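Local coordinates for carbohydrate-binding protein (Flavonifractor plautii, PDB 6N1B) that probably removes the acetyl group from N-acetylgalactosamine of the blood group A antigen, a step in converting A to universal O type blood, at residues A[135-140]-A[146-151]; A[150-155]-A[245-250]; A[206-211]-A[334-339]; A[217-222]-A[282-287]. All coordinates share one frame; numbering follows the deposited sequence.

Contact 1: residues A[135-140]-A[146-151]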
loop_
_atom_site.group_PDB
_atom_site.type_symbol
_atom_site.label_atom_id
_atom_site.label_comp_id
_atom_site.label_asym_id
_atom_site.label_seq_id
_atom_site.Cartn_x
_atom_site.Cartn_y
_atom_site.Cartn_z
ATOM N N TYR A 135 2.978 8.556 -3.400
ATOM C CA TYR A 135 3.632 8.841 -2.117
ATOM C C TYR A 135 4.460 7.649 -1.683
ATOM O O TYR A 135 4.124 6.494 -2.009
ATOM C CB TYR A 135 2.546 9.088 -1.061
ATOM C CG TYR A 135 1.690 10.325 -1.311
ATOM C CD1 TYR A 135 0.535 10.254 -2.074
ATOM C CD2 TYR A 135 1.975 11.533 -0.708
ATOM C CE1 TYR A 135 -0.242 11.373 -2.257
ATOM C CE2 TYR A 135 1.200 12.666 -0.871
ATOM C CZ TYR A 135 0.038 12.545 -1.620
ATOM O OH TYR A 135 -0.780 13.632 -1.818
ATOM N N TRP A 136 5.470 7.889 -0.874
ATOM C CA TRP A 136 6.190 6.778 -0.202
ATOM C C TRP A 136 6.880 7.358 1.037
ATOM O O TRP A 136 6.869 8.558 1.282
ATOM C CB TRP A 136 7.182 6.071 -1.125
ATOM C CG TRP A 136 8.389 6.885 -1.465
ATOM C CD1 TRP A 136 9.619 6.832 -0.833
ATOM C CD2 TRP A 136 8.521 7.875 -2.480
ATOM N NE1 TRP A 136 10.492 7.755 -1.352
ATOM C CE2 TRP A 136 9.842 8.379 -2.396
ATOM C CE3 TRP A 136 7.673 8.423 -3.433
ATOM C CZ2 TRP A 136 10.290 9.382 -3.192
ATOM C CZ3 TRP A 136 8.160 9.426 -4.263
ATOM C CH2 TRP A 136 9.450 9.892 -4.165
ATOM N N ASN A 137 7.486 6.446 1.805
ATOM C CA ASN A 137 8.218 6.789 3.033
ATOM C C ASN A 137 9.684 6.579 2.827
ATOM O O ASN A 137 10.077 5.506 2.339
ATOM C CB ASN A 137 7.650 5.960 4.175
ATOM C CG ASN A 137 8.215 6.333 5.492
ATOM O OD1 ASN A 137 9.440 6.142 5.683
ATOM N ND2 ASN A 137 7.397 6.816 6.445
ATOM N N TRP A 138 10.481 7.540 3.143
ATOM C CA TRP A 138 11.904 7.486 3.121
ATOM C C TRP A 138 12.447 7.581 4.547
ATOM O O TRP A 138 12.027 8.504 5.286
ATOM C CB TRP A 138 12.552 8.625 2.297
ATOM C CG TRP A 138 14.020 8.850 2.424
ATOM C CD1 TRP A 138 15.001 8.189 1.672
ATOM C CD2 TRP A 138 14.701 9.748 3.307
ATOM N NE1 TRP A 138 16.233 8.686 2.029
ATOM C CE2 TRP A 138 16.080 9.651 3.011
ATOM C CE3 TRP A 138 14.278 10.700 4.217
ATOM C CZ2 TRP A 138 17.008 10.465 3.592
ATOM C CZ3 TRP A 138 15.214 11.498 4.874
ATOM C CH2 TRP A 138 16.578 11.361 4.582
ATOM N N ALA A 139 13.390 6.722 4.939
ATOM C CA ALA A 139 13.930 6.786 6.315
ATOM C C ALA A 139 15.455 6.824 6.264
ATOM O O ALA A 139 16.087 6.083 5.488
ATOM C CB ALA A 139 13.515 5.541 7.079
ATOM N N ASP A 140 16.015 7.639 7.130
ATOM C CA ASP A 140 17.367 7.492 7.612
ATOM C C ASP A 140 17.328 6.520 8.776
ATOM O O ASP A 140 16.826 6.869 9.816
ATOM C CB ASP A 140 17.884 8.875 8.081
ATOM C CG ASP A 140 19.317 8.881 8.668
ATOM O OD1 ASP A 140 19.859 7.775 8.813
ATOM O OD2 ASP A 140 19.817 10.028 8.933
ATOM N N VAL A 146 18.525 11.875 10.807
ATOM C CA VAL A 146 17.594 12.925 10.475
ATOM C C VAL A 146 16.095 12.560 10.559
ATOM O O VAL A 146 15.209 13.397 10.384
ATOM C CB VAL A 146 17.928 13.574 9.108
ATOM C CG1 VAL A 146 19.352 14.110 9.044
ATOM C CG2 VAL A 146 17.608 12.650 7.915
ATOM N N GLY A 147 15.784 11.293 10.789
ATOM C CA GLY A 147 14.428 10.823 10.836
ATOM C C GLY A 147 13.919 10.269 9.528
ATOM O O GLY A 147 14.556 9.457 8.894
ATOM N N ALA A 148 12.718 10.707 9.137
ATOM C CA ALA A 148 12.076 10.177 7.943
ATOM C C ALA A 148 11.238 11.241 7.268
ATOM O O ALA A 148 10.991 12.347 7.823
ATOM C CB ALA A 148 11.179 8.996 8.288
ATOM N N GLU A 149 10.764 10.916 6.069
ATOM C CA GLU A 149 9.923 11.796 5.318
ATOM C C GLU A 149 8.859 10.964 4.564
ATOM O O GLU A 149 9.094 9.818 4.192
ATOM C CB GLU A 149 10.693 12.584 4.244
ATOM C CG GLU A 149 11.685 13.583 4.817
ATOM C CD GLU A 149 12.403 14.414 3.786
ATOM O OE1 GLU A 149 12.145 14.285 2.565
ATOM O OE2 GLU A 149 13.218 15.261 4.179
ATOM N N VAL A 150 7.693 11.570 4.357
ATOM C CA VAL A 150 6.768 11.147 3.280
ATOM C C VAL A 150 7.062 11.980 2.074
ATOM O O VAL A 150 7.046 13.219 2.191
ATOM C CB VAL A 150 5.273 11.201 3.728
ATOM C CG1 VAL A 150 4.386 10.876 2.552
ATOM C CG2 VAL A 150 5.023 10.285 4.907
ATOM N N ARG A 151 7.414 11.344 0.969
ATOM C CA ARG A 151 7.786 11.996 -0.304
ATOM C C ARG A 151 6.739 11.673 -1.360
ATOM O O ARG A 151 5.915 10.784 -1.212
ATOM C CB ARG A 151 9.158 11.526 -0.694
ATOM C CG ARG A 151 10.238 11.964 0.278
ATOM C CD ARG A 151 11.654 11.451 -0.046
ATOM N NE ARG A 151 12.603 12.058 0.851
ATOM C CZ ARG A 151 13.944 11.997 0.718
ATOM N NH1 ARG A 151 14.472 11.117 -0.108
ATOM N NH2 ARG A 151 14.690 12.869 1.376
HETATM O O HOH W 1 13.306 8.762 -1.296
HETATM O O HOH W 2 17.371 8.900 11.559
#

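Contact 2: residues A[150-155]-A[245-250]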
loop_
_atom_site.group_PDB
_atom_site.type_symbol
_atom_site.label_atom_id
_atom_site.label_comp_id
_atom_site.label_asym_id
_atom_site.label_seq_id
_atom_site.Cartn_x
_atom_site.Cartn_y
_atom_site.Cartn_z
ATOM N N VAL A 150 7.693 11.570 4.357
ATOM C CA VAL A 150 6.768 11.147 3.280
ATOM C C VAL A 150 7.062 11.980 2.074
ATOM O O VAL A 150 7.046 13.219 2.191
ATOM C CB VAL A 150 5.273 11.201 3.728
ATOM C CG1 VAL A 150 4.386 10.876 2.552
ATOM C CG2 VAL A 150 5.023 10.285 4.907
ATOM N N ARG A 151 7.414 11.344 0.969
ATOM C CA ARG A 151 7.786 11.996 -0.304
ATOM C C ARG A 151 6.739 11.673 -1.360
ATOM O O ARG A 151 5.915 10.784 -1.212
ATOM C CB ARG A 151 9.158 11.526 -0.694
ATOM C CG ARG A 151 10.238 11.964 0.278
ATOM C CD ARG A 151 11.654 11.451 -0.046
ATOM N NE ARG A 151 12.603 12.058 0.851
ATOM C CZ ARG A 151 13.944 11.997 0.718
ATOM N NH1 ARG A 151 14.472 11.117 -0.108
ATOM N NH2 ARG A 151 14.690 12.869 1.376
ATOM N N LEU A 152 6.810 12.456 -2.432
ATOM C CA LEU A 152 5.760 12.493 -3.465
ATOM C C LEU A 152 6.371 12.748 -4.833
ATOM O O LEU A 152 7.227 13.676 -4.994
ATOM C CB LEU A 152 4.795 13.596 -3.126
ATOM C CG LEU A 152 3.760 14.028 -4.155
ATOM C CD1 LEU A 152 2.787 12.902 -4.522
ATOM C CD2 LEU A 152 2.995 15.245 -3.668
ATOM N N ARG A 153 5.951 11.920 -5.785
ATOM C CA ARG A 153 6.222 12.206 -7.226
ATOM C C ARG A 153 4.871 12.130 -7.928
ATOM O O ARG A 153 4.049 11.268 -7.658
ATOM C CB ARG A 153 7.169 11.144 -7.839
ATOM C CG ARG A 153 8.649 11.370 -7.445
ATOM C CD ARG A 153 9.546 10.233 -7.953
ATOM N NE ARG A 153 10.946 10.461 -7.605
ATOM C CZ ARG A 153 11.879 11.017 -8.382
ATOM N NH1 ARG A 153 11.609 11.404 -9.610
ATOM N NH2 ARG A 153 13.127 11.168 -7.905
ATOM N N ILE A 154 4.688 13.056 -8.906
ATOM C CA ILE A 154 3.428 13.178 -9.657
ATOM C C ILE A 154 3.701 12.862 -11.134
ATOM O O ILE A 154 4.830 13.116 -11.651
ATOM C CB ILE A 154 2.913 14.629 -9.501
ATOM C CG1 ILE A 154 2.501 14.891 -8.052
ATOM C CG2 ILE A 154 1.778 14.990 -10.473
ATOM C CD1 ILE A 154 2.332 16.336 -7.658
ATOM N N SER A 155 2.676 12.293 -11.807
ATOM C CA SER A 155 2.829 12.057 -13.232
ATOM C C SER A 155 1.546 12.457 -13.960
ATOM O O SER A 155 0.425 12.164 -13.484
ATOM C CB SER A 155 3.098 10.565 -13.501
ATOM O OG SER A 155 3.307 10.269 -14.891
ATOM N N ASP A 245 -4.436 20.153 -0.666
ATOM C CA ASP A 245 -3.895 19.841 -1.981
ATOM C C ASP A 245 -3.163 18.520 -2.061
ATOM O O ASP A 245 -2.809 18.095 -3.184
ATOM C CB ASP A 245 -2.985 21.002 -2.469
ATOM C CG ASP A 245 -1.811 21.261 -1.641
ATOM O OD1 ASP A 245 -1.576 20.642 -0.574
ATOM O OD2 ASP A 245 -1.064 22.222 -2.024
ATOM N N GLY A 246 -2.883 17.865 -0.937
ATOM C CA GLY A 246 -2.137 16.636 -0.976
ATOM C C GLY A 246 -0.614 16.861 -0.804
ATOM O O GLY A 246 0.163 15.896 -0.707
ATOM N N ILE A 247 -0.176 18.085 -0.716
ATOM C CA ILE A 247 1.228 18.497 -0.756
ATOM C C ILE A 247 1.692 18.991 0.637
ATOM O O ILE A 247 2.724 18.550 1.169
ATOM C CB ILE A 247 1.521 19.517 -1.845
ATOM C CG1 ILE A 247 1.288 18.837 -3.203
ATOM C CG2 ILE A 247 2.946 20.063 -1.705
ATOM C CD1 ILE A 247 1.337 19.801 -4.405
ATOM N N THR A 248 0.939 19.938 1.219
ATOM C CA THR A 248 1.187 20.499 2.551
ATOM C C THR A 248 0.129 20.035 3.527
ATOM O O THR A 248 -1.020 20.161 3.271
ATOM C CB THR A 248 1.331 22.029 2.460
ATOM O OG1 THR A 248 2.308 22.366 1.456
ATOM C CG2 THR A 248 1.716 22.610 3.794
ATOM N N TRP A 249 0.596 19.449 4.651
ATOM C CA TRP A 249 -0.263 18.756 5.569
ATOM C C TRP A 249 -0.294 19.406 6.954
ATOM O O TRP A 249 0.712 19.958 7.399
ATOM C CB TRP A 249 0.270 17.293 5.699
ATOM C CG TRP A 249 0.156 16.540 4.401
ATOM C CD1 TRP A 249 1.076 16.536 3.373
ATOM C CD2 TRP A 249 -0.967 15.732 3.977
ATOM N NE1 TRP A 249 0.551 15.788 2.318
ATOM C CE2 TRP A 249 -0.700 15.312 2.669
ATOM C CE3 TRP A 249 -2.184 15.428 4.548
ATOM C CZ2 TRP A 249 -1.608 14.483 1.967
ATOM C CZ3 TRP A 249 -3.129 14.678 3.863
ATOM C CH2 TRP A 249 -2.811 14.207 2.545
ATOM N N GLY A 250 -1.480 19.287 7.577
ATOM C CA GLY A 250 -1.631 19.775 8.949
ATOM C C GLY A 250 -1.151 18.836 9.980
ATOM O O GLY A 250 -0.560 17.808 9.737
#

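Contact 3: residues A[206-211]-A[334-339]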
loop_
_atom_site.group_PDB
_atom_site.type_symbol
_atom_site.label_atom_id
_atom_site.label_comp_id
_atom_site.label_asym_id
_atom_site.label_seq_id
_atom_site.Cartn_x
_atom_site.Cartn_y
_atom_site.Cartn_z
ATOM N N SER A 206 3.423 3.384 6.345
ATOM C CA SER A 206 2.301 3.021 5.478
ATOM C C SER A 206 1.261 4.176 5.248
ATOM O O SER A 206 0.064 3.959 5.456
ATOM C CB SER A 206 1.588 1.756 6.002
ATOM O OG SER A 206 0.566 1.292 5.137
ATOM N N PRO A 207 1.798 5.319 4.823
ATOM C CA PRO A 207 0.805 6.403 4.503
ATOM C C PRO A 207 -0.223 5.995 3.491
ATOM O O PRO A 207 0.140 5.326 2.485
ATOM C CB PRO A 207 1.752 7.516 3.958
ATOM C CG PRO A 207 2.909 6.818 3.395
ATOM C CD PRO A 207 3.147 5.683 4.375
ATOM N N THR A 208 -1.465 6.322 3.685
ATOM C CA THR A 208 -2.511 5.968 2.740
ATOM C C THR A 208 -3.372 7.190 2.589
ATOM O O THR A 208 -3.816 7.776 3.612
ATOM C CB THR A 208 -3.230 4.665 3.133
ATOM O OG1 THR A 208 -4.294 4.391 2.243
ATOM C CG2 THR A 208 -3.814 4.667 4.516
ATOM N N ILE A 209 -3.641 7.603 1.352
ATOM C CA ILE A 209 -4.316 8.862 1.033
ATOM C C ILE A 209 -5.643 8.652 0.339
ATOM O O ILE A 209 -5.756 7.784 -0.534
ATOM C CB ILE A 209 -3.345 9.722 0.179
ATOM C CG1 ILE A 209 -2.064 10.070 0.875
ATOM C CG2 ILE A 209 -4.073 11.018 -0.253
ATOM C CD1 ILE A 209 -0.952 8.997 0.956
ATOM N N VAL A 210 -6.625 9.421 0.723
ATOM C CA VAL A 210 -7.953 9.495 0.092
ATOM C C VAL A 210 -8.323 10.952 -0.031
ATOM O O VAL A 210 -8.111 11.759 0.861
ATOM C CB VAL A 210 -9.023 8.749 0.936
ATOM C CG1 VAL A 210 -10.460 9.006 0.428
ATOM C CG2 VAL A 210 -8.736 7.290 1.007
ATOM N N TYR A 211 -8.909 11.297 -1.185
ATOM C CA TYR A 211 -9.624 12.583 -1.335
ATOM C C TYR A 211 -11.027 12.453 -0.913
ATOM O O TYR A 211 -11.806 11.689 -1.442
ATOM C CB TYR A 211 -9.523 13.082 -2.784
ATOM C CG TYR A 211 -10.215 14.463 -2.867
ATOM C CD1 TYR A 211 -9.541 15.572 -2.404
ATOM C CD2 TYR A 211 -11.483 14.631 -3.396
ATOM C CE1 TYR A 211 -10.130 16.847 -2.449
ATOM C CE2 TYR A 211 -12.085 15.879 -3.487
ATOM C CZ TYR A 211 -11.433 16.953 -2.981
ATOM O OH TYR A 211 -11.954 18.231 -3.035
ATOM N N ILE A 334 0.374 -12.223 6.282
ATOM C CA ILE A 334 -0.159 -11.357 5.276
ATOM C C ILE A 334 0.380 -9.977 5.489
ATOM O O ILE A 334 0.398 -9.477 6.653
ATOM C CB ILE A 334 -1.683 -11.364 5.222
ATOM C CG1 ILE A 334 -2.255 -12.791 5.166
ATOM C CG2 ILE A 334 -2.181 -10.521 4.128
ATOM C CD1 ILE A 334 -1.810 -13.580 3.996
ATOM N N TYR A 335 0.896 -9.373 4.432
ATOM C CA TYR A 335 1.528 -8.059 4.491
ATOM C C TYR A 335 0.563 -7.002 3.896
ATOM O O TYR A 335 -0.595 -7.277 3.648
ATOM C CB TYR A 335 2.936 -8.092 3.803
ATOM C CG TYR A 335 3.964 -7.225 4.487
ATOM C CD1 TYR A 335 4.530 -7.738 5.701
ATOM C CD2 TYR A 335 4.371 -5.981 4.083
ATOM C CE1 TYR A 335 5.447 -6.952 6.420
ATOM C CE2 TYR A 335 5.242 -5.184 4.778
ATOM C CZ TYR A 335 5.785 -5.717 5.991
ATOM O OH TYR A 335 6.642 -4.900 6.751
ATOM N N ARG A 336 1.066 -5.778 3.738
ATOM C CA ARG A 336 0.188 -4.705 3.365
ATOM C C ARG A 336 -0.542 -4.942 2.095
ATOM O O ARG A 336 0.046 -5.429 1.117
ATOM C CB ARG A 336 1.019 -3.404 3.315
ATOM C CG ARG A 336 0.151 -2.132 3.258
ATOM C CD ARG A 336 -0.290 -1.628 1.871
ATOM N NE ARG A 336 -0.792 -0.253 2.056
ATOM C CZ ARG A 336 -1.252 0.526 1.068
ATOM N NH1 ARG A 336 -1.355 0.073 -0.164
ATOM N NH2 ARG A 336 -1.711 1.720 1.368
ATOM N N SER A 337 -1.824 -4.634 2.078
ATOM C CA SER A 337 -2.706 -4.981 0.973
ATOM C C SER A 337 -3.439 -3.747 0.494
ATOM O O SER A 337 -3.662 -2.789 1.270
ATOM C CB SER A 337 -3.627 -6.072 1.429
ATOM O OG SER A 337 -2.845 -7.238 1.833
ATOM N N SER A 338 -3.843 -3.694 -0.761
ATOM C CA SER A 338 -4.600 -2.618 -1.371
ATOM C C SER A 338 -5.895 -3.163 -1.905
ATOM O O SER A 338 -5.960 -4.285 -2.315
ATOM C CB SER A 338 -3.731 -1.985 -2.446
ATOM O OG SER A 338 -4.378 -0.929 -3.106
ATOM N N PHE A 339 -6.940 -2.350 -1.939
ATOM C CA PHE A 339 -8.216 -2.871 -2.424
ATOM C C PHE A 339 -8.975 -1.852 -3.219
ATOM O O PHE A 339 -8.755 -0.613 -3.113
ATOM C CB PHE A 339 -9.076 -3.391 -1.282
ATOM C CG PHE A 339 -9.688 -2.351 -0.425
ATOM C CD1 PHE A 339 -8.913 -1.638 0.532
ATOM C CD2 PHE A 339 -10.963 -2.064 -0.516
ATOM C CE1 PHE A 339 -9.533 -0.690 1.322
ATOM C CE2 PHE A 339 -11.623 -1.075 0.255
ATOM C CZ PHE A 339 -10.876 -0.434 1.189
#

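Contact 4: residues A[217-222]-A[282-287]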
loop_
_atom_site.group_PDB
_atom_site.type_symbol
_atom_site.label_atom_id
_atom_site.label_comp_id
_atom_site.label_asym_id
_atom_site.label_seq_id
_atom_site.Cartn_x
_atom_site.Cartn_y
_atom_site.Cartn_z
ATOM N N VAL A 217 -11.159 17.695 0.948
ATOM C CA VAL A 217 -9.860 17.710 1.658
ATOM C C VAL A 217 -9.145 16.344 1.348
ATOM O O VAL A 217 -9.884 15.319 1.257
ATOM C CB VAL A 217 -10.084 17.934 3.182
ATOM C CG1 VAL A 217 -10.836 16.800 3.871
ATOM C CG2 VAL A 217 -8.795 18.286 3.896
ATOM N N PHE A 218 -7.849 16.382 1.212
ATOM C CA PHE A 218 -7.086 15.143 1.211
ATOM C C PHE A 218 -6.849 14.679 2.653
ATOM O O PHE A 218 -6.557 15.530 3.535
ATOM C CB PHE A 218 -5.725 15.323 0.479
ATOM C CG PHE A 218 -5.859 15.607 -0.993
ATOM C CD1 PHE A 218 -6.159 16.853 -1.496
ATOM C CD2 PHE A 218 -5.719 14.554 -1.897
ATOM C CE1 PHE A 218 -6.243 17.102 -2.845
ATOM C CE2 PHE A 218 -5.807 14.813 -3.280
ATOM C CZ PHE A 218 -6.079 16.085 -3.714
ATOM N N ILE A 219 -6.880 13.377 2.873
ATOM C CA ILE A 219 -6.634 12.758 4.142
ATOM C C ILE A 219 -5.533 11.752 4.001
ATOM O O ILE A 219 -5.548 10.945 3.042
ATOM C CB ILE A 219 -7.904 12.130 4.757
ATOM C CG1 ILE A 219 -9.095 13.080 4.678
ATOM C CG2 ILE A 219 -7.623 11.668 6.147
ATOM C CD1 ILE A 219 -10.413 12.492 5.126
ATOM N N LEU A 220 -4.596 11.729 4.936
ATOM C CA LEU A 220 -3.503 10.759 4.939
ATOM C C LEU A 220 -3.498 10.073 6.307
ATOM O O LEU A 220 -3.449 10.770 7.339
ATOM C CB LEU A 220 -2.176 11.460 4.660
ATOM C CG LEU A 220 -0.894 10.586 4.587
ATOM C CD1 LEU A 220 0.166 11.320 3.730
ATOM C CD2 LEU A 220 -0.302 10.230 5.924
ATOM N N TRP A 221 -3.625 8.747 6.358
ATOM C CA TRP A 221 -3.488 7.975 7.571
ATOM C C TRP A 221 -2.143 7.253 7.580
ATOM O O TRP A 221 -1.661 6.803 6.528
ATOM C CB TRP A 221 -4.558 6.902 7.687
ATOM C CG TRP A 221 -5.979 7.421 7.774
ATOM C CD1 TRP A 221 -6.743 7.596 8.900
ATOM C CD2 TRP A 221 -6.874 7.762 6.663
ATOM N NE1 TRP A 221 -7.986 8.038 8.574
ATOM C CE2 TRP A 221 -8.111 8.145 7.209
ATOM C CE3 TRP A 221 -6.721 7.846 5.310
ATOM C CZ2 TRP A 221 -9.182 8.539 6.435
ATOM C CZ3 TRP A 221 -7.779 8.251 4.528
ATOM C CH2 TRP A 221 -8.988 8.593 5.065
ATOM N N ALA A 222 -1.498 7.206 8.723
ATOM C CA ALA A 222 -0.214 6.559 8.845
ATOM C C ALA A 222 -0.102 5.920 10.227
ATOM O O ALA A 222 -0.815 6.319 11.158
ATOM C CB ALA A 222 0.954 7.538 8.597
ATOM N N LYS A 282 -21.293 4.645 1.477
ATOM C CA LYS A 282 -21.353 5.918 2.211
ATOM C C LYS A 282 -20.401 5.872 3.378
ATOM O O LYS A 282 -20.712 6.398 4.479
ATOM C CB LYS A 282 -22.735 6.288 2.558
ATOM C CG LYS A 282 -23.667 6.472 1.326
ATOM C CD LYS A 282 -25.143 6.769 1.803
ATOM C CE LYS A 282 -25.917 7.665 0.868
ATOM N NZ LYS A 282 -26.871 6.817 0.160
ATOM N N GLU A 283 -19.207 5.301 3.221
ATOM C CA GLU A 283 -18.240 5.199 4.303
ATOM C C GLU A 283 -16.861 4.986 3.842
ATOM O O GLU A 283 -16.612 4.575 2.677
ATOM C CB GLU A 283 -18.602 4.129 5.326
ATOM C CG GLU A 283 -18.462 2.762 4.808
ATOM C CD GLU A 283 -19.061 1.617 5.636
ATOM O OE1 GLU A 283 -19.504 1.824 6.768
ATOM O OE2 GLU A 283 -18.964 0.439 5.055
ATOM N N PHE A 284 -15.913 5.283 4.739
ATOM C CA PHE A 284 -14.526 4.887 4.567
ATOM C C PHE A 284 -14.378 3.421 5.013
ATOM O O PHE A 284 -14.985 2.987 5.995
ATOM C CB PHE A 284 -13.555 5.787 5.358
ATOM C CG PHE A 284 -13.613 7.222 5.014
ATOM C CD1 PHE A 284 -14.547 8.087 5.560
ATOM C CD2 PHE A 284 -12.689 7.764 4.147
ATOM C CE1 PHE A 284 -14.600 9.455 5.192
ATOM C CE2 PHE A 284 -12.687 9.089 3.765
ATOM C CZ PHE A 284 -13.652 9.934 4.280
ATOM N N VAL A 285 -13.547 2.707 4.231
ATOM C CA VAL A 285 -13.232 1.309 4.477
ATOM C C VAL A 285 -11.753 1.157 4.492
ATOM O O VAL A 285 -11.056 1.697 3.678
ATOM C CB VAL A 285 -13.929 0.407 3.426
ATOM C CG1 VAL A 285 -13.602 -1.060 3.710
ATOM C CG2 VAL A 285 -15.441 0.638 3.394
ATOM N N CYS A 286 -11.254 0.367 5.487
ATOM C CA CYS A 286 -9.798 0.161 5.612
ATOM C C CYS A 286 -9.509 -1.343 5.806
ATOM O O CYS A 286 -10.171 -2.039 6.554
ATOM C CB CYS A 286 -9.312 0.962 6.848
ATOM S SG CYS A 286 -7.555 0.627 7.247
ATOM N N ILE A 287 -8.480 -1.748 5.041
ATOM C CA ILE A 287 -7.878 -3.054 5.281
ATOM C C ILE A 287 -6.593 -2.800 6.032
ATOM O O ILE A 287 -5.663 -2.163 5.537
ATOM C CB ILE A 287 -7.632 -3.797 3.903
ATOM C CG1 ILE A 287 -8.927 -4.173 3.301
ATOM C CG2 ILE A 287 -6.791 -5.006 4.171
ATOM C CD1 ILE A 287 -8.815 -4.968 2.007
#

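Contact 1: residues A[135-140]-A[146-151]
Arg151 reaches across from strand 148-155 and lies flat on Trp138, its guanidinium 5° from parallel with the indole and CZ 3.7 Å from the centroid of the five-membered ring of Trp138: a stacked cation-pi pair. The arginine chain is extended from CG to NE, leaving CB behind to sit over one face of Trp136, 3.5 Å from Trp136 CZ2, in a CH-pi contact. The guanidinium's rotation is fixed from its edge. Arg151 NE gives a 2.8 Å bond to Glu149 OE1, the stronger part of a salt bridge, while a water in the guanidinium plane joins Arg151 NH1 to Trp136 NE1. Glu149 OE1 is in turn bonded to Thr194 OG1 of the next strand. This layer is partly exposed at Trp138, Glu149 and Arg151, and Val146, with CG2 3.7 Å from Trp138 CH2, is exposed. The tight part is the backbone ladder, including Glu149 N to Trp138 O at 2.8 Å, and the buried face of Asn137, Val150, Ala139 and Ala148. Near the turn Asp140 OD2 accepts from Val146 N at 2.9 Å, from above the carboxylate plane, and Asp140 OD1 makes a salt bridge with Arg115 NE. With a 163° angle between its strand axes, this is an antiparallel beta hairpin, the middle pair of strands in a four-stranded propeller blade whose Asn137 and Ala139 side chains lie about 6 Å from the bound glycan.

Contact 2: residues A[150-155]-A[245-250]
Gly246 O, against which Leu152 CD2 packs at 4.1 Å, accepts a hydrogen bond from Tyr135 OH and a weak one from Trp249 NE1 (3.1 Å, 128° at the hydrogen). Since Tyr135 lies on strand 131-140, which pairs with strand 148-155, this carbonyl ties one four-stranded blade of the beta-propeller to the turn between two strands of the next. The apolar side of the same junction is small, with 89 Å² buried in all. Leu152 has CG anti to the backbone N (chi1 169°); its side chain and that of Ile247 cross at about a right angle, with Leu152 CD2 4.0 Å from Ile247 CG1. No hydrogen bond spans the two segments themselves, and the nearest CA atoms, of Leu152 and Ile247, stay 8.0 Å apart, as expected for a loop packed against a strand of the neighbouring blade. Met133 and Tyr135 also touch Leu152, and Ile193 touches Ile247, so both aliphatic groups are buried among residues of the first blade. An Asx turn at Asp245 helps shape the loop, together with hydrogen bonds of Ser243 OG to Gly246 N and Thr248 O. Arg172 also binds Ile247 O and Thr248 OG1. The turn is closed by Ile247 N, 2.9 Å from Asp245 OD1 and well above the carboxylate plane; Thr248 N extends it to an Asx motif, meeting Asp245 OD1 at 3.2 Å on the syn side.

Contact 3: residues A[206-211]-A[334-339]
A bend at chi2 (-88°), following a chi1 of -166° that puts CG anti to the backbone N, turns the Arg336 side chain across the gap so that its guanidinium reaches Ser206 and Thr208. They meet the guanidinium at its edge rather than over a face: Ser206 OG lies 3.7 Å from Arg336 NE, and Thr208 CB lies 3.8 Å from Arg336 NH2 and in the guanidinium plane. The geometry supports no hydrogen bond here; this is packing of polar groups whose bonds go to other partners. Arg336 NH1 donates to Asp56 OD1 and Pro55 O and Arg336 NH2 to Asp122 OD1, while Thr208 OG1 pairs with Val275 N. Asp56 and Asp122 are calcium ligands together with Asp274, and the Thr208 side chain is about 4 Å from a bound calcium ion. Arg336 thus probably helps position two of the metal's carboxylates from the second shell. Ser206 N bonds to Asp120 OD2, a ligand of another calcium, and Tyr335 lines the glycan pocket. The centre of the contact lies about 4 Å from the centre of the chain; it joins the innermost strand 207-212 of one blade to strand 333-342 of another, between metal and sugar sites in the middle of a five-bladed beta-propeller.

Contact 4: residues A[217-222]-A[282-287]
Two successive blades of the beta-propeller face each other here, and an aromatic pair bridges the interface between strand 217-224 of one and strand 283-291 of the next. Trp221 turns the edge of its six-membered ring toward the face of Phe284 in an offset edge-to-face pair, with centroids 5.8 Å apart and planes at 63°. The leading atom is Trp221 CH2, which comes to 3.9 Å from Phe284 CD2. Both residues have CG beside the backbone N and anti to the carbonyl carbon (chi1 -63° for Trp221 and -59° for Phe284), and the two side chains cross at about a right angle. The backbones remain well separated, with 10.2 Å between the CA atoms of Trp221 and Cys286, so side chains alone bridge the segments and the buried surface is a modest 95 Å². At its far end the indole is fixed by a hydrogen bond from Trp221 NE1 to Gly309 O, in the loop before strand 313-314, while Tyr277 makes a further edge-to-face pair with Phe284. Strand 283-291 starts at a G1 beta bulge, Lys282 and Glu283 both facing Val278 of the neighbouring strand. Ile219 serves both rings with different branches: its CG2 lies 3.4 Å above the Trp221 ring plane, displaced toward the rim, and its CD1 reaches Phe284 CZ at 4.2 Å.

How the contacts relate
Contacts 2, 3 and 4 touch through buried residues alone, whereas contact 1 also has a partly exposed face and the exposed Val146. Contact 1 alone pairs backbones, within a single blade, and adds a cation-pi stack and salt bridge to that ladder, burying 665 Å²; the others join separate blades through side chains and bury about 110 Å² or less. Contact 3 is the most central, polar and next to calcium. Contacts 1 and 2 share strand 148-155. Contacts 3 and 4 use the paired strands 207-212 and 217-224. Contact 4 is apolar and aromatic; contact 2 mixes aliphatic packing with a gripped carbonyl, and its Trp249 packs on Leu220 of contact 4.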